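Local coordinates for protein alpha-glucosidase (Pseudoalteromonas sp. K8, PDB 5HQA) that hydrolyses alpha-glucosidic linkages as a family 97 glycoside hydrolase with calcium in its active site, and is held here in complex with the inhibitor acarbose, at residues V385-V390 / I431-H436; W451-G456 / S525-A530; F414-Y419 / E437-T442. All coordinates share one frame; numbering follows the deposited sequence.

Interaction 1 of 3, residues V385-V390 / I431-H436; sequences VKTGYV and ISINTH. With AC1 (4,6-dideoxy-4-{[(1S,4R,5S,6S)-4,5,6-trihydroxy-3-(hydroxymethyl)cyclohex-2-en-1-yl]amino}-alpha-D-glucopyranose), chain B.
K386 lays its aliphatic end over one face of the H436 imidazole: CE sits 3.4 Å from the centroid of the H436 ring, only 6° off the ring normal, a well-centred CH-pi contact. The lysine can do this because its chain leaves the backbone with CG trans to N (chi1 175°) and stays extended to the tip. That carries NZ past the ring to the inhibitor, where K386 NZ donates to O3B of AC1 at 2.8 Å; E311 gives the same ammonium a salt bridge. The imidazole uses its edge instead. H436 ND1 donates to AC1 O2B at 2.7 Å along a nearly straight line (172°), while NE2 bonds to D489, so both ring nitrogens are engaged and the ring's rotation is fixed. N434 runs alongside K386, pointing the same way, and its ND2 also reaches D489.

T387 and T435 occupy the other side of the sheet, their side chains slanting across each other, with T387 OG1 3.6 Å from T435 CG2. A water 2.8 Å from T387 OG1 also bonds to Y389 OH and, weakly, to T435 OG1, whose stronger partner is W451. The Y389 ring brings its edge to the H436 carbonyl, CD1 lying 3.3 Å from H436 O. Further back on this side, V385 CG2 meets I431 CG2 at 3.6 Å.

Between the two layers of side chains, four backbone hydrogen bonds pair the strands in parallel, from V385 N to S432 O through to H436 N to T387 O. Strands 384-388 and 432-435 are adjacent in the parallel sheet of the TIM-barrel-like catalytic domain, between strands 352-358 and 451-454; helices 363-379 and 413-428 cover the side that carries V385, T387 and T435.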
loop_
_atom_site.group_PDB
_atom_site.type_symbol
_atom_site.label_atom_id
_atom_site.label_comp_id
_atom_site.label_asym_id
_atom_site.label_seq_id
_atom_site.Cartn_x
_atom_site.Cartn_y
_atom_site.Cartn_z
ATOM N N VAL A 385 -8.877 0.526 14.184
ATOM C CA VAL A 385 -7.925 -0.307 14.914
ATOM C C VAL A 385 -6.704 -0.537 14.036
ATOM O O VAL A 385 -6.835 -0.894 12.859
ATOM C CB VAL A 385 -8.547 -1.652 15.340
ATOM C CG1 VAL A 385 -7.490 -2.576 15.943
ATOM C CG2 VAL A 385 -9.680 -1.413 16.339
ATOM N N LYS A 386 -5.521 -0.301 14.603
ATOM C CA LYS A 386 -4.257 -0.655 13.974
ATOM C C LYS A 386 -3.871 -2.050 14.445
ATOM O O LYS A 386 -3.797 -2.294 15.652
ATOM C CB LYS A 386 -3.176 0.360 14.349
ATOM C CG LYS A 386 -1.783 0.033 13.855
ATOM C CD LYS A 386 -0.811 1.129 14.295
ATOM C CE LYS A 386 0.626 0.768 13.951
ATOM N NZ LYS A 386 1.551 1.789 14.480
ATOM N N THR A 387 -3.648 -2.966 13.503
ATOM C CA THR A 387 -3.215 -4.321 13.823
ATOM C C THR A 387 -1.740 -4.492 13.479
ATOM O O THR A 387 -1.154 -3.704 12.732
ATOM C CB THR A 387 -4.048 -5.363 13.072
ATOM O OG1 THR A 387 -3.914 -5.151 11.658
ATOM C CG2 THR A 387 -5.531 -5.264 13.478
ATOM N N GLY A 388 -1.137 -5.527 14.042
ATOM C CA GLY A 388 0.288 -5.740 13.865
ATOM C C GLY A 388 0.621 -7.209 13.922
ATOM O O GLY A 388 -0.003 -7.975 14.660
ATOM N N TYR A 389 1.618 -7.608 13.132
ATOM C CA TYR A 389 1.998 -9.013 13.011
ATOM C C TYR A 389 3.524 -9.136 13.030
ATOM O O TYR A 389 4.143 -9.699 12.131
ATOM C CB TYR A 389 1.392 -9.618 11.739
ATOM C CG TYR A 389 -0.129 -9.555 11.733
ATOM C CD1 TYR A 389 -0.796 -8.390 11.366
ATOM C CD2 TYR A 389 -0.892 -10.654 12.114
ATOM C CE1 TYR A 389 -2.182 -8.315 11.389
ATOM C CE2 TYR A 389 -2.289 -10.593 12.133
ATOM C CZ TYR A 389 -2.924 -9.419 11.766
ATOM O OH TYR A 389 -4.305 -9.342 11.770
ATOM N N VAL A 390 4.158 -8.606 14.077
ATOM C CA VAL A 390 5.620 -8.531 14.093
ATOM C C VAL A 390 6.200 -9.929 14.321
ATOM O O VAL A 390 6.053 -10.514 15.396
ATOM C CB VAL A 390 6.127 -7.541 15.147
ATOM C CG1 VAL A 390 7.656 -7.604 15.231
ATOM C CG2 VAL A 390 5.692 -6.138 14.775
ATOM N N ILE A 431 -15.857 -1.167 12.493
ATOM C CA ILE A 431 -14.463 -0.838 12.773
ATOM C C ILE A 431 -13.661 -0.968 11.483
ATOM O O ILE A 431 -13.823 -1.945 10.741
ATOM C CB ILE A 431 -13.894 -1.741 13.883
ATOM C CG1 ILE A 431 -14.568 -1.403 15.224
ATOM C CG2 ILE A 431 -12.368 -1.635 13.958
ATOM C CD1 ILE A 431 -14.198 -2.339 16.352
ATOM N N SER A 432 -12.809 0.024 11.214
ATOM C CA SER A 432 -11.877 0.015 10.096
ATOM C C SER A 432 -10.497 -0.418 10.571
ATOM O O SER A 432 -10.124 -0.187 11.725
ATOM C CB SER A 432 -11.790 1.396 9.448
ATOM O OG SER A 432 -13.046 1.747 8.892
ATOM N N ILE A 433 -9.730 -1.022 9.657
ATOM C CA ILE A 433 -8.491 -1.716 9.990
ATOM C C ILE A 433 -7.329 -1.080 9.240
ATOM O O ILE A 433 -7.408 -0.861 8.023
ATOM C CB ILE A 433 -8.584 -3.220 9.675
ATOM C CG1 ILE A 433 -9.625 -3.884 10.577
ATOM C CG2 ILE A 433 -7.230 -3.898 9.865
ATOM C CD1 ILE A 433 -9.286 -3.793 12.067
ATOM N N ASN A 434 -6.253 -0.798 9.977
ATOM C CA ASN A 434 -4.969 -0.331 9.459
ATOM C C ASN A 434 -3.955 -1.419 9.795
ATOM O O ASN A 434 -3.596 -1.587 10.964
ATOM C CB ASN A 434 -4.619 1.015 10.112
ATOM C CG ASN A 434 -3.160 1.414 9.950
ATOM O OD1 ASN A 434 -2.432 0.885 9.107
ATOM N ND2 ASN A 434 -2.733 2.388 10.759
ATOM N N THR A 435 -3.511 -2.184 8.793
ATOM C CA THR A 435 -2.732 -3.401 9.035
ATOM C C THR A 435 -1.242 -3.128 8.888
ATOM O O THR A 435 -0.777 -2.806 7.788
ATOM C CB THR A 435 -3.119 -4.514 8.061
ATOM O OG1 THR A 435 -4.538 -4.684 8.046
ATOM C CG2 THR A 435 -2.451 -5.835 8.476
ATOM N N HIS A 436 -0.484 -3.310 9.969
ATOM C CA HIS A 436 0.971 -3.328 9.867
ATOM C C HIS A 436 1.476 -4.766 9.799
ATOM O O HIS A 436 0.833 -5.690 10.304
ATOM C CB HIS A 436 1.616 -2.559 11.027
ATOM C CG HIS A 436 1.513 -1.071 10.859
ATOM N ND1 HIS A 436 2.560 -0.208 11.110
ATOM C CD2 HIS A 436 0.487 -0.300 10.416
ATOM C CE1 HIS A 436 2.177 1.030 10.845
ATOM N NE2 HIS A 436 0.920 1.002 10.433
HETATM C C1 AC1 B . 10.526 -4.880 14.055
HETATM O O2 AC1 B . 10.364 -5.408 11.725
HETATM C C2 AC1 B . 9.589 -4.994 12.862
HETATM C C4A AC1 B . 4.389 -0.391 15.923
HETATM C C3 AC1 B . 8.867 -3.699 12.597
HETATM O O3 AC1 B . 8.045 -3.817 11.422
HETATM C C4 AC1 B . 8.059 -3.309 13.806
HETATM N N4A AC1 B . 7.086 -2.202 13.541
HETATM C C5 AC1 B . 9.160 -2.893 14.769
HETATM O O5 AC1 B . 9.892 -4.121 15.183
HETATM C C6 AC1 B . 8.688 -2.180 15.998
HETATM C C1B AC1 B . 5.684 -2.460 14.031
HETATM C C2B AC1 B . 4.687 -1.194 13.596
HETATM O O2B AC1 B . 4.884 -0.951 12.204
HETATM C C3B AC1 B . 4.907 -0.068 14.408
HETATM O O3B AC1 B . 4.197 1.110 13.950
HETATM O O4 AC1 B . 4.719 0.677 16.789
HETATM C C5B AC1 B . 4.926 -1.622 16.453
HETATM C C7B AC1 B . 5.578 -2.706 15.430
HETATM C C6B AC1 B . 4.344 -2.124 17.785
HETATM O O6B AC1 B . 3.068 -2.622 17.529
HETATM O O HOH W 1 -5.393 -7.111 10.283
#

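Interaction 2 of 3, residues W451-G456 / S525-A530; sequences WITREG and SPIQMA. With CA (calcium ion), chain C; AC1 (4,6-dideoxy-4-{[(1S,4R,5S,6S)-4,5,6-trihydroxy-3-(hydroxymethyl)cyclohex-2-en-1-yl]amino}-alpha-D-glucopyranose), chain B.
T453 reaches S525 and I527 with different branches of one side chain. Its CB lies 3.5 Å from S525 OG. From there OG1, trans to the backbone N (chi1 -165°), donates a hydrogen bond to S525 OG at 3.0 Å. The serine hydroxyl in turn donates from S525 OG to I527 O at 2.7 Å, so a short chain of hydrogen bonds runs from one segment into the backbone of the other and gives both hydroxyl protons a defined acceptor. The methyl branch takes the apolar partner: T453 CG2 packs 3.7 Å from I527 CG1, with I527 CD1 close behind.

Strands 451-454 and 527-529 are the two outermost strands of the parallel sheet. They meet here through side chains, partly those of S525 and P526 just before strand 527-529, with no backbone hydrogen bonds between the two segments, which fits the place where a TIM-type barrel closes.

I452 completes the contact. Its CD1 touches I527 CD1 at 3.8 Å, the two isoleucine chains crossing at about a right angle, and its CB rests against P526 CG. P526 CG also comes to 3.1 Å from I452 O; that buried oxygen has no hydrogen-bond partner in the model. Beyond the meeting point the 451-456 segment runs on to E455, whose OE1 binds the calcium ion at 2.3 Å, a site shared with E154, E437 and E461.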
loop_
_atom_site.group_PDB
_atom_site.type_symbol
_atom_site.label_atom_id
_atom_site.label_comp_id
_atom_site.label_asym_id
_atom_site.label_seq_id
_atom_site.Cartn_x
_atom_site.Cartn_y
_atom_site.Cartn_z
ATOM N N TRP A 451 -11.114 -1.610 5.021
ATOM C CA TRP A 451 -9.683 -1.926 5.007
ATOM C C TRP A 451 -8.963 -0.696 4.465
ATOM O O TRP A 451 -8.623 -0.600 3.284
ATOM C CB TRP A 451 -9.404 -3.168 4.166
ATOM C CG TRP A 451 -8.157 -3.900 4.597
ATOM C CD1 TRP A 451 -7.214 -3.461 5.487
ATOM C CD2 TRP A 451 -7.745 -5.206 4.189
ATOM N NE1 TRP A 451 -6.237 -4.415 5.652
ATOM C CE2 TRP A 451 -6.540 -5.497 4.867
ATOM C CE3 TRP A 451 -8.279 -6.162 3.320
ATOM C CZ2 TRP A 451 -5.860 -6.703 4.700
ATOM C CZ3 TRP A 451 -7.605 -7.366 3.160
ATOM C CH2 TRP A 451 -6.409 -7.625 3.847
ATOM N N ILE A 452 -8.729 0.269 5.357
ATOM C CA ILE A 452 -8.465 1.627 4.885
ATOM C C ILE A 452 -7.006 1.837 4.493
ATOM O O ILE A 452 -6.722 2.609 3.568
ATOM C CB ILE A 452 -8.923 2.664 5.927
ATOM C CG1 ILE A 452 -8.292 2.392 7.292
ATOM C CG2 ILE A 452 -10.434 2.647 6.029
ATOM C CD1 ILE A 452 -8.638 3.436 8.327
ATOM N N THR A 453 -6.060 1.169 5.145
ATOM C CA THR A 453 -4.660 1.401 4.828
ATOM C C THR A 453 -3.831 0.264 5.422
ATOM O O THR A 453 -4.348 -0.619 6.115
ATOM C CB THR A 453 -4.212 2.783 5.334
ATOM O OG1 THR A 453 -2.968 3.146 4.720
ATOM C CG2 THR A 453 -4.058 2.799 6.867
ATOM N N ARG A 454 -2.536 0.283 5.123
ATOM C CA ARG A 454 -1.618 -0.714 5.658
ATOM C C ARG A 454 -0.201 -0.176 5.551
ATOM O O ARG A 454 0.055 0.835 4.895
ATOM C CB ARG A 454 -1.744 -2.050 4.915
ATOM C CG ARG A 454 -1.097 -2.052 3.522
ATOM C CD ARG A 454 -1.647 -3.211 2.693
ATOM N NE ARG A 454 -3.088 -3.062 2.507
ATOM C CZ ARG A 454 -3.950 -4.072 2.441
ATOM N NH1 ARG A 454 -3.522 -5.331 2.549
ATOM N NH2 ARG A 454 -5.247 -3.822 2.267
ATOM N N GLU A 455 0.721 -0.874 6.205
ATOM C CA GLU A 455 2.126 -0.504 6.095
ATOM C C GLU A 455 2.752 -1.301 4.946
ATOM O O GLU A 455 2.596 -0.920 3.780
ATOM C CB GLU A 455 2.836 -0.728 7.433
ATOM C CG GLU A 455 4.196 -0.073 7.528
ATOM C CD GLU A 455 4.817 -0.261 8.904
ATOM O OE1 GLU A 455 5.000 -1.425 9.329
ATOM O OE2 GLU A 455 5.099 0.758 9.568
ATOM N N GLY A 456 3.437 -2.405 5.232
ATOM C CA GLY A 456 3.918 -3.246 4.131
ATOM C C GLY A 456 5.030 -2.636 3.297
ATOM O O GLY A 456 5.082 -2.846 2.069
ATOM N N SER A 525 -2.968 8.173 1.728
ATOM C CA SER A 525 -3.604 7.293 2.700
ATOM C C SER A 525 -4.857 7.980 3.215
ATOM O O SER A 525 -4.829 9.203 3.425
ATOM C CB SER A 525 -2.662 6.967 3.862
ATOM O OG SER A 525 -3.304 6.118 4.798
ATOM N N PRO A 526 -5.966 7.256 3.416
ATOM C CA PRO A 526 -7.181 7.919 3.924
ATOM C C PRO A 526 -7.050 8.358 5.367
ATOM O O PRO A 526 -7.782 9.264 5.796
ATOM C CB PRO A 526 -8.264 6.846 3.761
ATOM C CG PRO A 526 -7.507 5.557 3.859
ATOM C CD PRO A 526 -6.189 5.820 3.174
ATOM N N ILE A 527 -6.159 7.739 6.136
ATOM C CA ILE A 527 -5.773 8.254 7.443
ATOM C C ILE A 527 -4.298 8.613 7.372
ATOM O O ILE A 527 -3.491 7.851 6.830
ATOM C CB ILE A 527 -6.067 7.275 8.598
ATOM C CG1 ILE A 527 -5.406 5.916 8.378
ATOM C CG2 ILE A 527 -7.578 7.123 8.797
ATOM C CD1 ILE A 527 -5.426 5.040 9.627
ATOM N N GLN A 528 -3.966 9.799 7.866
ATOM C CA GLN A 528 -2.608 10.312 7.869
ATOM C C GLN A 528 -2.246 10.650 9.304
ATOM O O GLN A 528 -2.983 11.376 9.978
ATOM C CB GLN A 528 -2.479 11.558 6.984
ATOM C CG GLN A 528 -2.651 11.297 5.467
ATOM C CD GLN A 528 -1.394 10.717 4.816
ATOM O OE1 GLN A 528 -0.504 10.193 5.496
ATOM N NE2 GLN A 528 -1.322 10.802 3.493
ATOM N N MET A 529 -1.132 10.119 9.775
ATOM C CA MET A 529 -0.675 10.458 11.110
ATOM C C MET A 529 0.146 11.730 11.066
ATOM O O MET A 529 0.890 11.968 10.114
ATOM C CB MET A 529 0.159 9.324 11.706
ATOM C CG MET A 529 0.304 9.429 13.209
ATOM S SD MET A 529 1.271 8.029 13.808
ATOM C CE MET A 529 0.997 8.186 15.578
ATOM N N ALA A 530 -0.017 12.557 12.087
ATOM C CA ALA A 530 1.009 13.520 12.465
ATOM C C ALA A 530 1.817 12.801 13.533
ATOM O O ALA A 530 1.415 12.741 14.696
ATOM C CB ALA A 530 0.405 14.829 12.961
HETATM CA CA CA C . 6.407 -2.219 10.963
HETATM C C1 AC1 B . 10.526 -4.880 14.055
HETATM O O2 AC1 B . 10.364 -5.408 11.725
HETATM C C2 AC1 B . 9.589 -4.994 12.862
HETATM C C4A AC1 B . 4.389 -0.391 15.923
HETATM C C3 AC1 B . 8.867 -3.699 12.597
HETATM O O3 AC1 B . 8.045 -3.817 11.422
HETATM C C4 AC1 B . 8.059 -3.309 13.806
HETATM N N4A AC1 B . 7.086 -2.202 13.541
HETATM C C5 AC1 B . 9.160 -2.893 14.769
HETATM O O5 AC1 B . 9.892 -4.121 15.183
HETATM C C6 AC1 B . 8.688 -2.180 15.998
HETATM C C1B AC1 B . 5.684 -2.460 14.031
HETATM C C2B AC1 B . 4.687 -1.194 13.596
HETATM O O2B AC1 B . 4.884 -0.951 12.204
HETATM C C3B AC1 B . 4.907 -0.068 14.408
HETATM O O3B AC1 B . 4.197 1.110 13.950
HETATM O O4 AC1 B . 4.719 0.677 16.789
HETATM C C5B AC1 B . 4.926 -1.622 16.453
HETATM C C7B AC1 B . 5.578 -2.706 15.430
HETATM C C6B AC1 B . 4.344 -2.124 17.785
HETATM O O6B AC1 B . 3.068 -2.622 17.529
#

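Interaction 3 of 3, residues F414-Y419 / E437-T442. With CA (calcium ion), chain C; AC1 (4,6-dideoxy-4-{[(1S,4R,5S,6S)-4,5,6-trihydroxy-3-(hydroxymethyl)cyclohex-2-en-1-yl]amino}-alpha-D-glucopyranose), chain B.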
loop_
_atom_site.group_PDB
_atom_site.type_symbol
_atom_site.label_atom_id
_atom_site.label_comp_id
_atom_site.label_asym_id
_atom_site.label_seq_id
_atom_site.Cartn_x
_atom_site.Cartn_y
_atom_site.Cartn_z
ATOM N N PHE A 414 -2.920 -19.152 3.949
ATOM C CA PHE A 414 -3.426 -19.135 5.319
ATOM C C PHE A 414 -3.566 -17.708 5.839
ATOM O O PHE A 414 -4.618 -17.325 6.365
ATOM C CB PHE A 414 -2.514 -19.940 6.250
ATOM C CG PHE A 414 -2.848 -19.743 7.700
ATOM C CD1 PHE A 414 -3.941 -20.398 8.266
ATOM C CD2 PHE A 414 -2.116 -18.854 8.486
ATOM C CE1 PHE A 414 -4.279 -20.190 9.599
ATOM C CE2 PHE A 414 -2.455 -18.640 9.822
ATOM C CZ PHE A 414 -3.535 -19.309 10.373
ATOM N N MET A 415 -2.502 -16.907 5.722
ATOM C CA MET A 415 -2.558 -15.550 6.262
ATOM C C MET A 415 -3.427 -14.641 5.406
ATOM O O MET A 415 -4.107 -13.751 5.939
ATOM C CB MET A 415 -1.151 -14.966 6.416
ATOM C CG MET A 415 -0.484 -15.387 7.730
ATOM S SD MET A 415 -1.456 -14.919 9.187
ATOM C CE MET A 415 -1.494 -13.133 9.068
ATOM N N VAL A 416 -3.415 -14.832 4.081
ATOM C CA VAL A 416 -4.327 -14.074 3.223
ATOM C C VAL A 416 -5.752 -14.195 3.751
ATOM O O VAL A 416 -6.464 -13.197 3.917
ATOM C CB VAL A 416 -4.214 -14.547 1.761
ATOM C CG1 VAL A 416 -5.438 -14.099 0.941
ATOM C CG2 VAL A 416 -2.917 -14.029 1.136
ATOM N N ASN A 417 -6.161 -15.419 4.089
ATOM C CA ASN A 417 -7.495 -15.628 4.640
ATOM C C ASN A 417 -7.617 -15.085 6.060
ATOM O O ASN A 417 -8.686 -14.592 6.449
ATOM C CB ASN A 417 -7.841 -17.118 4.607
ATOM C CG ASN A 417 -8.109 -17.615 3.196
ATOM O OD1 ASN A 417 -8.433 -16.819 2.309
ATOM N ND2 ASN A 417 -7.968 -18.925 2.976
ATOM N N GLU A 418 -6.537 -15.165 6.841
ATOM C CA GLU A 418 -6.551 -14.667 8.211
ATOM C C GLU A 418 -6.749 -13.153 8.250
ATOM O O GLU A 418 -7.523 -12.642 9.071
ATOM C CB GLU A 418 -5.249 -15.077 8.903
ATOM C CG GLU A 418 -5.287 -15.019 10.411
ATOM C CD GLU A 418 -6.225 -16.045 11.037
ATOM O OE1 GLU A 418 -6.406 -17.153 10.479
ATOM O OE2 GLU A 418 -6.790 -15.724 12.102
ATOM N N TYR A 419 -6.066 -12.417 7.368
ATOM C CA TYR A 419 -6.247 -10.967 7.333
ATOM C C TYR A 419 -7.684 -10.608 6.990
ATOM O O TYR A 419 -8.286 -9.725 7.614
ATOM C CB TYR A 419 -5.313 -10.323 6.309
ATOM C CG TYR A 419 -3.842 -10.315 6.644
ATOM C CD1 TYR A 419 -3.352 -9.585 7.728
ATOM C CD2 TYR A 419 -2.930 -11.002 5.841
ATOM C CE1 TYR A 419 -1.984 -9.565 8.013
ATOM C CE2 TYR A 419 -1.570 -10.990 6.115
ATOM C CZ TYR A 419 -1.106 -10.275 7.203
ATOM O OH TYR A 419 0.243 -10.250 7.466
ATOM N N GLU A 437 2.635 -4.942 9.157
ATOM C CA GLU A 437 3.110 -6.243 8.698
ATOM C C GLU A 437 1.973 -6.988 7.992
ATOM O O GLU A 437 1.552 -8.063 8.431
ATOM C CB GLU A 437 3.692 -7.076 9.834
ATOM C CG GLU A 437 4.864 -6.376 10.526
ATOM C CD GLU A 437 4.400 -5.245 11.434
ATOM O OE1 GLU A 437 3.472 -5.492 12.230
ATOM O OE2 GLU A 437 4.924 -4.104 11.326
ATOM N N PRO A 438 1.458 -6.435 6.886
ATOM C CA PRO A 438 0.248 -6.962 6.255
ATOM C C PRO A 438 0.569 -7.892 5.109
ATOM O O PRO A 438 1.741 -8.140 4.805
ATOM C CB PRO A 438 -0.404 -5.692 5.712
ATOM C CG PRO A 438 0.806 -4.945 5.180
ATOM C CD PRO A 438 1.938 -5.239 6.174
ATOM N N ILE A 439 -0.476 -8.380 4.446
ATOM C CA ILE A 439 -0.359 -8.784 3.051
ATOM C C ILE A 439 -0.324 -7.515 2.206
ATOM O O ILE A 439 -0.950 -6.503 2.546
ATOM C CB ILE A 439 -1.529 -9.707 2.647
ATOM C CG1 ILE A 439 -1.428 -10.125 1.175
ATOM C CG2 ILE A 439 -2.885 -9.012 2.882
ATOM C CD1 ILE A 439 -0.245 -11.043 0.873
ATOM N N LYS A 440 0.427 -7.553 1.109
ATOM C CA LYS A 440 0.465 -6.409 0.205
ATOM C C LYS A 440 -0.941 -6.049 -0.264
ATOM O O LYS A 440 -1.836 -6.900 -0.335
ATOM C CB LYS A 440 1.356 -6.717 -0.995
ATOM C CG LYS A 440 0.785 -7.838 -1.876
ATOM C CD LYS A 440 1.835 -8.395 -2.836
ATOM C CE LYS A 440 1.233 -9.508 -3.686
ATOM N NZ LYS A 440 2.217 -10.115 -4.638
ATOM N N ASP A 441 -1.133 -4.761 -0.550
ATOM C CA ASP A 441 -2.409 -4.252 -1.039
ATOM C C ASP A 441 -2.651 -4.777 -2.452
ATOM O O ASP A 441 -1.767 -4.693 -3.311
ATOM C CB ASP A 441 -2.372 -2.716 -1.018
ATOM C CG ASP A 441 -3.736 -2.065 -1.279
ATOM O OD1 ASP A 441 -4.598 -2.684 -1.945
ATOM O OD2 ASP A 441 -3.930 -0.907 -0.815
ATOM N N THR A 442 -3.828 -5.366 -2.690
ATOM C CA THR A 442 -4.186 -5.801 -4.038
ATOM C C THR A 442 -5.531 -5.219 -4.463
ATOM O O THR A 442 -6.194 -5.772 -5.351
ATOM C CB THR A 442 -4.187 -7.333 -4.157
ATOM O OG1 THR A 442 -5.144 -7.903 -3.257
ATOM C CG2 THR A 442 -2.796 -7.887 -3.813
HETATM CA CA CA C . 6.407 -2.219 10.963
HETATM C C1 AC1 B . 10.526 -4.880 14.055
HETATM O O2 AC1 B . 10.364 -5.408 11.725
HETATM C C2 AC1 B . 9.589 -4.994 12.862
HETATM C C4A AC1 B . 4.389 -0.391 15.923
HETATM C C3 AC1 B . 8.867 -3.699 12.597
HETATM O O3 AC1 B . 8.045 -3.817 11.422
HETATM C C4 AC1 B . 8.059 -3.309 13.806
HETATM N N4A AC1 B . 7.086 -2.202 13.541
HETATM C C5 AC1 B . 9.160 -2.893 14.769
HETATM O O5 AC1 B . 9.892 -4.121 15.183
HETATM C C6 AC1 B . 8.688 -2.180 15.998
HETATM C C1B AC1 B . 5.684 -2.460 14.031
HETATM C C2B AC1 B . 4.687 -1.194 13.596
HETATM O O2B AC1 B . 4.884 -0.951 12.204
HETATM C C3B AC1 B . 4.907 -0.068 14.408
HETATM O O3B AC1 B . 4.197 1.110 13.950
HETATM O O4 AC1 B . 4.719 0.677 16.789
HETATM C C5B AC1 B . 4.926 -1.622 16.453
HETATM C C7B AC1 B . 5.578 -2.706 15.430
HETATM C C6B AC1 B . 4.344 -2.124 17.785
HETATM O O6B AC1 B . 3.068 -2.622 17.529
#
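The polar link is a single hydrogen bond, from Y419 OH to E437 O at 2.7 Å. The acceptor lies at the ring's edge, near its plane, and the C=O...O angle is 137°. Y419 swings its ring out from the helix with CG trans to the carbonyl carbon (chi1 -70°), which brings the hydroxyl to the chain just after strand 432-435.

The rest of the ring's contacts are packing against I439 and its backbone. I439 N lies over one face, 3.3 Å from Y419 CE2, and the isoleucine branch CG2 meets Y419 CD2 at 3.6 Å. M415 CE, from the same helix as the tyrosine, lies over the opposite face, 3.4 Å above the plane of the Y419 ring and offset toward the rim, so the ring is held between the two. One turn back on the helix, V416 CG2 touches the far end of the isoleucine, I439 CD1, at 4.0 Å, so I439 spans from the tyrosine to the valine.

Metal coordination belongs to the side chain of E437, which leads away from the helix. Bent at chi2 (75°), it presents OE2 to the calcium ion at 2.4 Å, while its OE1 accepts a hydrogen bond from Y389 N. One residue thus offers its backbone carbonyl to the helix and its carboxylate to the metal.

Helix 413-428 precedes strand 432-435 in the catalytic domain, and segment 437-442 is the loop that leaves that strand's C-terminal end. Placing ligand-binding residues on such loops is typical of TIM-barrel glycosidases; here E437 joins E154, E455 and E461 round the calcium ion beside the bound inhibitor.

All three contacts lie in the catalytic domain: interactions 1 and 2 have their centres about 10 Å apart, interactions 1 and 3 about 11 Å, and interactions 2 and 3 about 15 Å. Along the chain the segments of interactions 1 and 3 alternate, and both close before interaction 2 opens. Interaction 1 pairs neighbouring strands of the parallel sheet; interaction 2 brings together its two outermost strands, one of them, 451-454, beside strand 432-435; interaction 3 ties the loop after strand 432-435 to helix 413-428. R454 NH1 of interaction 2 hydrogen-bonds to I439 O of interaction 3. Residues from all three converge on the inhibitor, and interactions 2 and 3 each supply a calcium ligand.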